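Side-chain contact in polyketide biosynthesis 3-hydroxy-3-methylglutaryl-ACP synthase PksG (Bacillus subtilis, PDB 4YXT), which catalyses the aldol condensation of an acetyl group carried by an acyl-carrier protein with a beta-ketothioester polyketide intermediate during synthesis of the antibiotic bacillaene: residues Val44-Glu49 and Glu389-Ile394. The protein carries 1 engineered substitution. Residues are numbered along the deposited sequence; the frame is centred on the assembly and turned at random.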
ATOM      1  N   VAL A  44      -0.653  25.015  -4.388  1.00 34.98           N
ATOM      2  CA  VAL A  44      -0.795  25.091  -2.923  1.00 30.90           C
ATOM      3  C   VAL A  44      -2.201  24.578  -2.526  1.00 33.63           C
ATOM      4  O   VAL A  44      -3.236  25.163  -2.899  1.00 32.93           O
ATOM      5  CB  VAL A  44      -0.542  26.517  -2.385  1.00 36.85           C
ATOM      6  CG1 VAL A  44      -0.548  26.546  -0.848  1.00 35.98           C
ATOM      7  CG2 VAL A  44       0.767  27.092  -2.922  1.00 36.90           C
ATOM      8  N   ALA A  45      -2.237  23.435  -1.833  1.00 31.22           N
ATOM      9  CA  ALA A  45      -3.485  22.886  -1.327  1.00 31.53           C
ATOM     10  C   ALA A  45      -4.112  23.844  -0.291  1.00 35.80           C
ATOM     11  O   ALA A  45      -3.438  24.320   0.630  1.00 35.19           O
ATOM     12  CB  ALA A  45      -3.258  21.521  -0.685  1.00 30.22           C
ATOM     13  N   LEU A  46      -5.410  24.084  -0.450  1.00 35.06           N
ATOM     14  CA  LEU A  46      -6.184  24.882   0.475  1.00 35.80           C
ATOM     15  C   LEU A  46      -6.819  24.011   1.567  1.00 36.37           C
ATOM     16  O   LEU A  46      -6.947  22.779   1.413  1.00 31.54           O
ATOM     17  CB  LEU A  46      -7.271  25.612  -0.297  1.00 38.39           C
ATOM     18  CG  LEU A  46      -6.728  26.428  -1.472  1.00 40.57           C
ATOM     19  CD1 LEU A  46      -7.629  26.412  -2.707  1.00 40.97           C
ATOM     20  CD2 LEU A  46      -6.505  27.832  -0.975  1.00 44.28           C
ATOM     21  N   PRO A  47      -7.229  24.648   2.677  1.00 36.87           N
ATOM     22  CA  PRO A  47      -7.825  23.964   3.816  1.00 36.49           C
ATOM     23  C   PRO A  47      -8.985  23.035   3.469  1.00 33.65           C
ATOM     24  O   PRO A  47      -9.225  22.059   4.186  1.00 36.29           O
ATOM     25  CB  PRO A  47      -8.322  25.136   4.672  1.00 38.46           C
ATOM     26  CG  PRO A  47      -7.286  26.171   4.446  1.00 38.41           C
ATOM     27  CD  PRO A  47      -6.983  26.070   2.986  1.00 37.36           C
ATOM     28  N   TYR A  48      -9.709  23.325   2.394  1.00 30.11           N
ATOM     29  CA  TYR A  48     -10.834  22.490   2.016  1.00 29.91           C
ATOM     30  C   TYR A  48     -10.469  21.550   0.853  1.00 27.73           C
ATOM     31  O   TYR A  48     -11.315  21.106   0.100  1.00 23.53           O
ATOM     32  CB  TYR A  48     -12.071  23.341   1.705  1.00 31.72           C
ATOM     33  CG  TYR A  48     -11.793  24.579   0.928  1.00 33.76           C
ATOM     34  CD1 TYR A  48     -11.712  25.834   1.550  1.00 35.99           C
ATOM     35  CD2 TYR A  48     -11.576  24.510  -0.440  1.00 37.43           C
ATOM     36  CE1 TYR A  48     -11.452  26.978   0.797  1.00 35.79           C
ATOM     37  CE2 TYR A  48     -11.318  25.631  -1.185  1.00 36.49           C
ATOM     38  CZ  TYR A  48     -11.261  26.856  -0.575  1.00 34.74           C
ATOM     39  OH  TYR A  48     -11.005  27.937  -1.383  1.00 34.84           O
ATOM     40  N   GLU A  49      -9.183  21.295   0.684  1.00 30.09           N
ATOM     41  CA  GLU A  49      -8.755  20.255  -0.222  1.00 30.51           C
ATOM     42  C   GLU A  49      -8.014  19.280   0.650  1.00 29.14           C
ATOM     43  O   GLU A  49      -7.541  19.633   1.733  1.00 27.23           O
ATOM     44  CB  GLU A  49      -7.878  20.805  -1.288  1.00 30.11           C
ATOM     45  CG  GLU A  49      -8.580  21.800  -2.177  1.00 32.61           C
ATOM     46  CD  GLU A  49      -7.613  22.408  -3.140  1.00 34.79           C
ATOM     47  OE1 GLU A  49      -6.715  23.170  -2.698  1.00 36.57           O
ATOM     48  OE2 GLU A  49      -7.721  22.058  -4.324  1.00 37.50           O
ATOM     49  N   GLU A 389     -15.059  30.393   1.964  1.00 65.36           N
ATOM     50  CA  GLU A 389     -14.844  31.840   1.787  1.00 70.30           C
ATOM     51  C   GLU A 389     -13.582  32.331   2.522  1.00 68.72           C
ATOM     52  O   GLU A 389     -13.293  33.522   2.521  1.00 70.19           O
ATOM     53  CB  GLU A 389     -16.076  32.633   2.280  1.00 71.24           C
ATOM     54  CG  GLU A 389     -17.422  32.200   1.695  1.00 68.68           C
ATOM     55  CD  GLU A 389     -17.667  32.687   0.277  1.00 69.63           C
ATOM     56  OE1 GLU A 389     -18.813  32.552  -0.200  1.00 72.09           O
ATOM     57  OE2 GLU A 389     -16.735  33.211  -0.371  1.00 75.18           O
ATOM     58  N   MET A 390     -12.835  31.412   3.141  1.00 68.94           N
ATOM     59  CA  MET A 390     -11.599  31.747   3.859  1.00 66.56           C
ATOM     60  C   MET A 390     -10.603  32.503   2.972  1.00 62.54           C
ATOM     61  O   MET A 390      -9.653  33.077   3.483  1.00 64.80           O
ATOM     62  CB  MET A 390     -10.937  30.478   4.409  1.00 65.59           C
ATOM     63  N   ILE A 391     -10.794  32.426   1.655  1.00 61.79           N
ATOM     64  CA  ILE A 391     -10.233  33.373   0.684  1.00 65.76           C
ATOM     65  C   ILE A 391     -11.303  33.637  -0.378  1.00 61.91           C
ATOM     66  O   ILE A 391     -11.349  32.943  -1.390  1.00 62.41           O
ATOM     67  CB  ILE A 391      -8.971  32.835  -0.031  1.00 69.50           C
ATOM     68  CG1 ILE A 391      -7.868  32.484   0.979  1.00 70.48           C
ATOM     69  CG2 ILE A 391      -8.460  33.866  -1.039  1.00 69.79           C
ATOM     70  CD1 ILE A 391      -6.626  31.869   0.356  1.00 72.95           C
ATOM     71  N   PRO A 392     -12.148  34.664  -0.176  1.00 63.07           N
ATOM     72  CA  PRO A 392     -13.394  34.752  -0.978  1.00 58.84           C
ATOM     73  C   PRO A 392     -13.200  34.740  -2.502  1.00 57.12           C
ATOM     74  O   PRO A 392     -14.074  34.269  -3.241  1.00 56.54           O
ATOM     75  CB  PRO A 392     -14.037  36.072  -0.521  1.00 57.99           C
ATOM     76  CG  PRO A 392     -13.273  36.526   0.690  1.00 59.15           C
ATOM     77  CD  PRO A 392     -11.928  35.860   0.665  1.00 60.70           C
ATOM     78  N   GLY A 393     -12.077  35.256  -2.973  1.00 55.70           N
ATOM     79  CA  GLY A 393     -11.817  35.256  -4.403  1.00 58.61           C
ATOM     80  C   GLY A 393     -12.069  33.896  -5.014  1.00 61.26           C
ATOM     81  O   GLY A 393     -13.016  33.732  -5.780  1.00 55.75           O
ATOM     82  N   ILE A 394     -11.283  32.916  -4.551  1.00 65.57           N
ATOM     83  CA  ILE A 394     -10.941  31.665  -5.287  1.00 69.38           C
ATOM     84  C   ILE A 394     -12.118  30.895  -5.863  1.00 71.63           C
ATOM     85  O   ILE A 394     -12.101  30.485  -7.027  1.00 75.44           O
ATOM     86  CB  ILE A 394     -10.146  30.661  -4.403  1.00 70.60           C
ATOM     87  CG1 ILE A 394      -8.984  31.359  -3.681  1.00 73.36           C
ATOM     88  CG2 ILE A 394      -9.589  29.535  -5.263  1.00 67.06           C
ATOM     89  CD1 ILE A 394      -8.252  30.508  -2.672  1.00 75.91           C
TER
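A type I beta turn, Leu46 to Glu49, presents Leu46 and Tyr48 to Ile394 in helix 392-397, with Ile391, just ahead of that helix, reaching Leu46 as well, a small example of a turn whose side chains pack against a helix and the residue leading into it from a distant part of the sequence. Leu46 and Ile394 meet tip to tip: CD2 of Leu46 lies 3.6 Å from CD1 of Ile394, and the other methyl, Leu46 CD1, is 4.1 Å from that same Ile394 CD1. Ile391 touches the leucine more loosely, with 4.3 Å between its CD1 and Leu46 CD2. In Ile394, CG1 stands anti to the carbonyl carbon (chi1 -48°) and the chain runs on extended to CD1 (chi2 173°), which carries that methyl to the turn. Here the N-terminal region of this HMG-CoA synthase-family member of the thiolase-like superfamily joins its C-terminal region, well away from the probable catalytic residues. The phenol of Tyr48 comes obliquely to Ile394, its OH 4.0 Å from Ile394 CD1; buried, that hydroxyl has no hydrogen-bond partner in the model. Leu46 CB sits over one face of the Tyr48 ring, near the rim, while Phe388 meets this tyrosine edge-to-face. A backbone hydrogen bond from Glu49 N to Leu46 O closes the turn at 2.8 Å. Glu49 OE1 turns back to accept a nearly straight bond (174°) from Leu46 N through its anti lone pair, tying the leucine's backbone to the far end of the turn.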